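Plantacyanin (Spinacia oleracea, PDB 1F56) binds a single copper ion as a basic blue cupredoxin of the phytocyanin family and probably carries electrons between redox partners. Local coordinates at residues 2-7 / 24-29; 7-12 / 82-87. All blocks are in the same frame, centred on the assembly; numbering follows the deposited sequence.

How the contacts relate
From the N terminus, strand 2-6 runs straight into the loop that carries Trp-7 to Asn-12, and then the chain returns as strand 24-28. Contact 1 closes that excursion by laying the two strands side by side in parallel, at one side of the barrel. Contact 2 spans nearly the whole chain: the same loop meets residues 82-87, where the last copper ligand leads into strand 85-90 of the other sheet. The two contacts cross along the sequence and share Trp-7, which touches both sheets. They also meet directly, since Gly-6 N probably bonds to Asn-12 O and Ile-5 packs on Val-11, folding the loop back against its own strand.

Contact 1 of 2, residues 2-7 / 24-29; sequences VYNIGW and VLVFKY
Strands 2-6 and 24-28 pair in parallel, part of a small mixed sheet of the cupredoxin barrel, and the pairing runs on into an aromatic cluster of Trp-7, Phe-27 and Tyr-29. The hydrogen bonds zigzag between the strands: Tyr-3 N gives to Val-24 O, Val-26 N to Tyr-3 O (2.7 Å), Ile-5 N to Val-26 O, Lys-28 N to Ile-5 O, and Trp-7 N to Lys-28 O. On the inner face Ile-5 lies alongside Phe-27, while Leu-25 brings CD2 to CB of Tyr-3. The other face carries Val-2, whose CG1 meets Val-26 CG2 at 3.8 Å, and Asn-4, whose OD1 has Lys-28 CE beside it at 3.5 Å. Trp-7, just past the end of strand 2-6, takes the edge of Phe-27 on the face of its six-membered ring, a T-shaped pair with Phe-27 CD2 3.7 Å from Trp-7 CE3. Bonds to Asn-35 O and Asp-61 OD2 tie down Trp-7 NE1 and Tyr-29 OH. Trp-7 lies about 5 Å from the copper ion, side chain to metal, and Tyr-29 near His-34. With CG anti to the backbone N (chi1 -163°), Trp-7 meets Tyr-29 obliquely, planes at 59°, its CD1 over one Tyr-29 face, 3.6 Å from Tyr-29 CD1.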
ATOM      1  N   VAL A   2     -12.760  -0.632  -8.676  1.00 21.12           N
ATOM      2  CA  VAL A   2     -11.942   0.440  -8.102  1.00 20.32           C
ATOM      3  C   VAL A   2     -12.344   0.628  -6.634  1.00 21.61           C
ATOM      4  O   VAL A   2     -13.534   0.757  -6.327  1.00 21.44           O
ATOM      5  CB  VAL A   2     -12.149   1.757  -8.883  1.00 23.80           C
ATOM      6  CG1 VAL A   2     -11.233   2.861  -8.341  1.00 23.07           C
ATOM      7  CG2 VAL A   2     -11.857   1.518 -10.353  1.00 21.13           C
ATOM      8  N   TYR A   3     -11.354   0.614  -5.740  1.00 13.95           N
ATOM      9  CA  TYR A   3     -11.574   0.752  -4.297  1.00 17.78           C
ATOM     10  C   TYR A   3     -10.707   1.862  -3.666  1.00 15.97           C
ATOM     11  O   TYR A   3      -9.506   1.948  -3.937  1.00 19.69           O
ATOM     12  CB  TYR A   3     -11.262  -0.583  -3.597  1.00 13.45           C
ATOM     13  CG  TYR A   3     -12.102  -1.763  -4.073  1.00 23.04           C
ATOM     14  CD1 TYR A   3     -11.514  -2.875  -4.674  1.00 16.28           C
ATOM     15  CD2 TYR A   3     -13.487  -1.752  -3.941  1.00 16.23           C
ATOM     16  CE1 TYR A   3     -12.288  -3.941  -5.132  1.00 21.31           C
ATOM     17  CE2 TYR A   3     -14.266  -2.812  -4.396  1.00 16.16           C
ATOM     18  CZ  TYR A   3     -13.668  -3.897  -4.984  1.00 21.82           C
ATOM     19  OH  TYR A   3     -14.461  -4.939  -5.407  1.00 14.51           O
ATOM     20  N   ASN A   4     -11.306   2.707  -2.830  1.00 17.28           N
ATOM     21  CA  ASN A   4     -10.551   3.767  -2.151  1.00 17.38           C
ATOM     22  C   ASN A   4      -9.942   3.176  -0.873  1.00 20.38           C
ATOM     23  O   ASN A   4     -10.616   2.431  -0.163  1.00 17.72           O
ATOM     24  CB  ASN A   4     -11.455   4.934  -1.722  1.00 19.45           C
ATOM     25  CG  ASN A   4     -12.048   5.700  -2.887  1.00 22.22           C
ATOM     26  OD1 ASN A   4     -11.425   5.864  -3.927  1.00 20.27           O
ATOM     27  ND2 ASN A   4     -13.264   6.199  -2.700  1.00 30.18           N
ATOM     28  N   ILE A   5      -8.680   3.497  -0.578  1.00 15.46           N
ATOM     29  CA  ILE A   5      -8.046   3.011   0.653  1.00 15.14           C
ATOM     30  C   ILE A   5      -7.754   4.215   1.558  1.00 14.32           C
ATOM     31  O   ILE A   5      -7.254   5.228   1.087  1.00 16.00           O
ATOM     32  CB  ILE A   5      -6.709   2.267   0.368  1.00 13.13           C
ATOM     33  CG1 ILE A   5      -6.978   0.989  -0.426  1.00 23.86           C
ATOM     34  CG2 ILE A   5      -6.029   1.878   1.684  1.00 15.01           C
ATOM     35  CD1 ILE A   5      -7.891   0.009   0.306  1.00 26.99           C
ATOM     36  N   GLY A   6      -8.090   4.125   2.842  1.00 15.20           N
ATOM     37  CA  GLY A   6      -7.810   5.237   3.748  1.00 13.86           C
ATOM     38  C   GLY A   6      -6.384   5.007   4.212  1.00 15.03           C
ATOM     39  O   GLY A   6      -6.131   4.183   5.094  1.00 18.80           O
ATOM     40  N   TRP A   7      -5.443   5.717   3.604  1.00 13.84           N
ATOM     41  CA  TRP A   7      -4.026   5.535   3.922  1.00 14.20           C
ATOM     42  C   TRP A   7      -3.594   6.356   5.126  1.00 13.37           C
ATOM     43  O   TRP A   7      -3.299   7.540   5.014  1.00 14.05           O
ATOM     44  CB  TRP A   7      -3.194   5.908   2.689  1.00 10.20           C
ATOM     45  CG  TRP A   7      -1.785   5.402   2.698  1.00 17.27           C
ATOM     46  CD1 TRP A   7      -0.653   6.139   2.456  1.00 16.68           C
ATOM     47  CD2 TRP A   7      -1.351   4.047   2.892  1.00 13.31           C
ATOM     48  NE1 TRP A   7       0.451   5.328   2.480  1.00  8.74           N
ATOM     49  CE2 TRP A   7       0.061   4.040   2.749  1.00 11.37           C
ATOM     50  CE3 TRP A   7      -2.014   2.835   3.168  1.00 17.85           C
ATOM     51  CZ2 TRP A   7       0.825   2.870   2.872  1.00  9.70           C
ATOM     52  CZ3 TRP A   7      -1.252   1.660   3.287  1.00 22.87           C
ATOM     53  CH2 TRP A   7       0.159   1.692   3.136  1.00 21.19           C
ATOM     54  N   VAL A  24      -8.219  -1.735  -9.051  1.00 15.95           N
ATOM     55  CA  VAL A  24      -7.455  -0.508  -8.865  1.00 15.24           C
ATOM     56  C   VAL A  24      -7.657  -0.027  -7.421  1.00 18.05           C
ATOM     57  O   VAL A  24      -8.788   0.123  -6.962  1.00 16.88           O
ATOM     58  CB  VAL A  24      -7.945   0.611  -9.834  1.00 18.09           C
ATOM     59  CG1 VAL A  24      -7.141   1.901  -9.610  1.00 14.30           C
ATOM     60  CG2 VAL A  24      -7.828   0.140 -11.296  1.00 13.83           C
ATOM     61  N   LEU A  25      -6.569   0.178  -6.692  1.00 13.57           N
ATOM     62  CA  LEU A  25      -6.673   0.704  -5.325  1.00 12.59           C
ATOM     63  C   LEU A  25      -6.341   2.188  -5.405  1.00 15.22           C
ATOM     64  O   LEU A  25      -5.392   2.585  -6.094  1.00 15.52           O
ATOM     65  CB  LEU A  25      -5.668   0.041  -4.383  1.00 12.86           C
ATOM     66  CG  LEU A  25      -5.859  -1.452  -4.077  1.00 30.85           C
ATOM     67  CD1 LEU A  25      -4.904  -1.880  -2.963  1.00 24.58           C
ATOM     68  CD2 LEU A  25      -7.300  -1.705  -3.673  1.00 21.69           C
ATOM     69  N   VAL A  26      -7.115   3.017  -4.720  1.00 12.18           N
ATOM     70  CA  VAL A  26      -6.820   4.430  -4.728  1.00 14.49           C
ATOM     71  C   VAL A  26      -6.440   4.824  -3.308  1.00 18.75           C
ATOM     72  O   VAL A  26      -7.297   4.882  -2.418  1.00 19.44           O
ATOM     73  CB  VAL A  26      -8.022   5.284  -5.199  1.00 12.90           C
ATOM     74  CG1 VAL A  26      -7.581   6.763  -5.293  1.00 16.35           C
ATOM     75  CG2 VAL A  26      -8.532   4.801  -6.585  1.00 13.27           C
ATOM     76  N   PHE A  27      -5.147   5.067  -3.092  1.00 16.85           N
ATOM     77  CA  PHE A  27      -4.652   5.458  -1.779  1.00 14.27           C
ATOM     78  C   PHE A  27      -4.911   6.951  -1.575  1.00 17.55           C
ATOM     79  O   PHE A  27      -4.389   7.809  -2.314  1.00 15.17           O
ATOM     80  CB  PHE A  27      -3.151   5.149  -1.651  1.00 15.49           C
ATOM     81  CG  PHE A  27      -2.836   3.678  -1.653  1.00 12.64           C
ATOM     82  CD1 PHE A  27      -2.784   2.964  -2.851  1.00 11.89           C
ATOM     83  CD2 PHE A  27      -2.617   3.001  -0.458  1.00 16.63           C
ATOM     84  CE1 PHE A  27      -2.520   1.595  -2.860  1.00 19.97           C
ATOM     85  CE2 PHE A  27      -2.349   1.624  -0.450  1.00 10.93           C
ATOM     86  CZ  PHE A  27      -2.301   0.922  -1.660  1.00 15.68           C
ATOM     87  N   LYS A  28      -5.720   7.253  -0.564  1.00 19.72           N
ATOM     88  CA  LYS A  28      -6.096   8.629  -0.274  1.00 21.02           C
ATOM     89  C   LYS A  28      -5.529   9.106   1.045  1.00 20.47           C
ATOM     90  O   LYS A  28      -5.660   8.423   2.073  1.00 18.82           O
ATOM     91  CB  LYS A  28      -7.621   8.766  -0.274  1.00 26.64           C
ATOM     92  CG  LYS A  28      -8.248   8.408  -1.616  1.00 28.92           C
ATOM     93  CD  LYS A  28      -9.636   8.995  -1.767  1.00 36.42           C
ATOM     94  CE  LYS A  28     -10.063   8.978  -3.223  1.00 40.21           C
ATOM     95  NZ  LYS A  28     -11.393   9.609  -3.429  1.00 46.91           N
ATOM     96  N   TYR A  29      -4.888  10.278   0.991  1.00 15.96           N
ATOM     97  CA  TYR A  29      -4.257  10.896   2.152  1.00 15.29           C
ATOM     98  C   TYR A  29      -3.793  12.301   1.756  1.00 18.60           C
ATOM     99  O   TYR A  29      -3.941  12.710   0.596  1.00 14.74           O
ATOM    100  CB  TYR A  29      -3.052  10.058   2.606  1.00 15.31           C
ATOM    101  CG  TYR A  29      -2.034   9.838   1.502  1.00 15.45           C
ATOM    102  CD1 TYR A  29      -2.196   8.815   0.567  1.00 15.29           C
ATOM    103  CD2 TYR A  29      -0.927  10.683   1.366  1.00 14.55           C
ATOM    104  CE1 TYR A  29      -1.275   8.637  -0.481  1.00  9.71           C
ATOM    105  CE2 TYR A  29      -0.003  10.515   0.316  1.00 15.05           C
ATOM    106  CZ  TYR A  29      -0.186   9.494  -0.598  1.00 21.69           C
ATOM    107  OH  TYR A  29       0.708   9.338  -1.634  1.00 15.78           O
TER

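Contact 2 of 2, residues 7-12 / 82-87; sequences WSFNVN and GGMKIA
No hydrogen bond joins 7-12 to 82-87; the CA atoms of the two segments are nearest at Phe-9 and Met-84, 5.1 Å, where Met-84 centres an inverse gamma turn closed by Lys-85 N on Gly-83 O. The Met-84 side chain does most of the touching. Its CG lies 3.4 Å from Ser-8 O, and the chain then bends at the sulfur (chi3 90°), which drops CE onto the Trp-7 indole in a CH-pi contact, 3.5 Å from the five-membered ring centroid and only 5° off its normal. The sulfur meanwhile stands over the face of Phe-9, 4.4 Å from the ring centroid, a Met-aromatic contact. This is the copper site of a cupredoxin: Met-84 is a ligand with His-34, Cys-74 and His-79, which puts Trp-7 and Phe-9 in the second shell, where they probably limit the movement of the thioether. Phe-9 also meets the rings of both histidines. Gly-82 O lies at the edge of the Phe-9 ring, and Gly-83, at positive phi, beside Phe-9 O. Where strand 85-90 begins, Ile-86 points toward the 7-12 loop, its CG1 4.1 Å from Trp-7 CZ3 and its CG2 3.9 Å from Val-11 CG1, while Lys-85 NZ bonds to Tyr-44 O.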
ATOM      1  N   TRP A   7      -5.443   5.717   3.604  1.00 13.84           N
ATOM      2  CA  TRP A   7      -4.026   5.535   3.922  1.00 14.20           C
ATOM      3  C   TRP A   7      -3.594   6.356   5.126  1.00 13.37           C
ATOM      4  O   TRP A   7      -3.299   7.540   5.014  1.00 14.05           O
ATOM      5  CB  TRP A   7      -3.194   5.908   2.689  1.00 10.20           C
ATOM      6  CG  TRP A   7      -1.785   5.402   2.698  1.00 17.27           C
ATOM      7  CD1 TRP A   7      -0.653   6.139   2.456  1.00 16.68           C
ATOM      8  CD2 TRP A   7      -1.351   4.047   2.892  1.00 13.31           C
ATOM      9  NE1 TRP A   7       0.451   5.328   2.480  1.00  8.74           N
ATOM     10  CE2 TRP A   7       0.061   4.040   2.749  1.00 11.37           C
ATOM     11  CE3 TRP A   7      -2.014   2.835   3.168  1.00 17.85           C
ATOM     12  CZ2 TRP A   7       0.825   2.870   2.872  1.00  9.70           C
ATOM     13  CZ3 TRP A   7      -1.252   1.660   3.287  1.00 22.87           C
ATOM     14  CH2 TRP A   7       0.159   1.692   3.136  1.00 21.19           C
ATOM     15  N   SER A   8      -3.573   5.715   6.286  1.00 17.17           N
ATOM     16  CA  SER A   8      -3.181   6.380   7.519  1.00 22.63           C
ATOM     17  C   SER A   8      -2.558   5.353   8.458  1.00 20.59           C
ATOM     18  O   SER A   8      -2.500   4.169   8.127  1.00 24.04           O
ATOM     19  CB  SER A   8      -4.398   7.008   8.188  1.00 28.56           C
ATOM     20  OG  SER A   8      -3.991   7.804   9.290  1.00 50.58           O
ATOM     21  N   PHE A   9      -2.099   5.792   9.625  1.00 21.23           N
ATOM     22  CA  PHE A   9      -1.494   4.858  10.578  1.00 24.81           C
ATOM     23  C   PHE A   9      -2.467   3.713  10.821  1.00 26.68           C
ATOM     24  O   PHE A   9      -2.073   2.567  11.002  1.00 28.49           O
ATOM     25  CB  PHE A   9      -1.138   5.600  11.870  1.00 34.06           C
ATOM     26  CG  PHE A   9      -0.008   6.587  11.695  1.00 33.51           C
ATOM     27  CD1 PHE A   9       1.315   6.163  11.759  1.00 28.59           C
ATOM     28  CD2 PHE A   9      -0.270   7.922  11.402  1.00 28.42           C
ATOM     29  CE1 PHE A   9       2.359   7.053  11.530  1.00 19.03           C
ATOM     30  CE2 PHE A   9       0.766   8.824  11.171  1.00 31.98           C
ATOM     31  CZ  PHE A   9       2.080   8.389  11.234  1.00 32.37           C
ATOM     32  N   ASN A  10      -3.753   4.026  10.812  1.00 28.10           N
ATOM     33  CA  ASN A  10      -4.757   2.993  10.972  1.00 29.68           C
ATOM     34  C   ASN A  10      -5.385   2.868   9.582  1.00 26.47           C
ATOM     35  O   ASN A  10      -6.336   3.580   9.248  1.00 26.26           O
ATOM     36  CB  ASN A  10      -5.802   3.403  12.015  1.00 35.90           C
ATOM     37  CG  ASN A  10      -6.872   2.341  12.215  1.00 59.12           C
ATOM     38  OD1 ASN A  10      -7.838   2.259  11.452  1.00 73.53           O
ATOM     39  ND2 ASN A  10      -6.694   1.508  13.235  1.00 74.43           N
ATOM     40  N   VAL A  11      -4.829   1.979   8.765  1.00 23.94           N
ATOM     41  CA  VAL A  11      -5.313   1.788   7.400  1.00 24.19           C
ATOM     42  C   VAL A  11      -6.738   1.247   7.343  1.00 28.90           C
ATOM     43  O   VAL A  11      -7.072   0.310   8.065  1.00 26.26           O
ATOM     44  CB  VAL A  11      -4.428   0.804   6.626  1.00 22.35           C
ATOM     45  CG1 VAL A  11      -4.921   0.706   5.194  1.00 21.54           C
ATOM     46  CG2 VAL A  11      -2.976   1.258   6.667  1.00 23.61           C
ATOM     47  N   ASN A  12      -7.579   1.825   6.486  1.00 23.70           N
ATOM     48  CA  ASN A  12      -8.939   1.325   6.372  1.00 27.38           C
ATOM     49  C   ASN A  12      -9.320   1.012   4.923  1.00 28.18           C
ATOM     50  O   ASN A  12      -8.764   1.593   3.982  1.00 24.08           O
ATOM     51  CB  ASN A  12      -9.943   2.318   6.967  1.00 26.49           C
ATOM     52  CG  ASN A  12     -10.008   3.611   6.193  1.00 40.86           C
ATOM     53  OD1 ASN A  12      -9.328   4.582   6.523  1.00 52.31           O
ATOM     54  ND2 ASN A  12     -10.818   3.628   5.145  1.00 40.75           N
ATOM     55  N   GLY A  82       4.506   1.863  12.749  1.00 24.09           N
ATOM     56  CA  GLY A  82       3.264   2.300  13.363  1.00 21.43           C
ATOM     57  C   GLY A  82       2.047   1.637  12.742  1.00 25.70           C
ATOM     58  O   GLY A  82       0.909   1.968  13.089  1.00 25.87           O
ATOM     59  N   GLY A  83       2.281   0.713  11.811  1.00 20.09           N
ATOM     60  CA  GLY A  83       1.178   0.010  11.183  1.00 22.57           C
ATOM     61  C   GLY A  83       0.849   0.377   9.745  1.00 22.36           C
ATOM     62  O   GLY A  83      -0.073  -0.188   9.151  1.00 20.48           O
ATOM     63  N   MET A  84       1.575   1.326   9.169  1.00 20.78           N
ATOM     64  CA  MET A  84       1.282   1.683   7.796  1.00 20.51           C
ATOM     65  C   MET A  84       1.875   0.684   6.799  1.00 18.61           C
ATOM     66  O   MET A  84       2.901   0.927   6.166  1.00 13.70           O
ATOM     67  CB  MET A  84       1.755   3.102   7.491  1.00 25.51           C
ATOM     68  CG  MET A  84       0.861   4.169   8.090  1.00 25.83           C
ATOM     69  SD  MET A  84       1.134   5.796   7.365  1.00 22.54           S
ATOM     70  CE  MET A  84      -0.061   5.785   5.960  1.00 20.30           C
ATOM     71  N   LYS A  85       1.213  -0.455   6.674  1.00 16.81           N
ATOM     72  CA  LYS A  85       1.656  -1.484   5.735  1.00 21.28           C
ATOM     73  C   LYS A  85       0.466  -2.409   5.482  1.00 23.24           C
ATOM     74  O   LYS A  85      -0.342  -2.632   6.390  1.00 20.23           O
ATOM     75  CB  LYS A  85       2.812  -2.299   6.338  1.00 12.87           C
ATOM     76  CG  LYS A  85       2.389  -3.032   7.605  1.00 22.17           C
ATOM     77  CD  LYS A  85       3.247  -4.242   7.903  1.00 36.72           C
ATOM     78  CE  LYS A  85       4.594  -3.888   8.472  1.00 39.87           C
ATOM     79  NZ  LYS A  85       5.337  -5.132   8.849  1.00 39.24           N
ATOM     80  N   ILE A  86       0.338  -2.921   4.260  1.00 18.07           N
ATOM     81  CA  ILE A  86      -0.733  -3.861   3.963  1.00 15.47           C
ATOM     82  C   ILE A  86      -0.307  -4.869   2.922  1.00 18.60           C
ATOM     83  O   ILE A  86       0.537  -4.591   2.063  1.00 14.49           O
ATOM     84  CB  ILE A  86      -2.024  -3.195   3.437  1.00 27.29           C
ATOM     85  CG1 ILE A  86      -1.710  -2.295   2.247  1.00 20.34           C
ATOM     86  CG2 ILE A  86      -2.721  -2.454   4.554  1.00 44.31           C
ATOM     87  CD1 ILE A  86      -2.966  -1.728   1.581  1.00 28.69           C
ATOM     88  N   ALA A  87      -0.894  -6.055   3.028  1.00 12.69           N
ATOM     89  CA  ALA A  87      -0.642  -7.146   2.113  1.00 17.14           C
ATOM     90  C   ALA A  87      -2.027  -7.501   1.586  1.00 22.51           C
ATOM     91  O   ALA A  87      -2.932  -7.830   2.359  1.00 24.71           O
ATOM     92  CB  ALA A  87      -0.031  -8.324   2.852  1.00 18.41           C
TER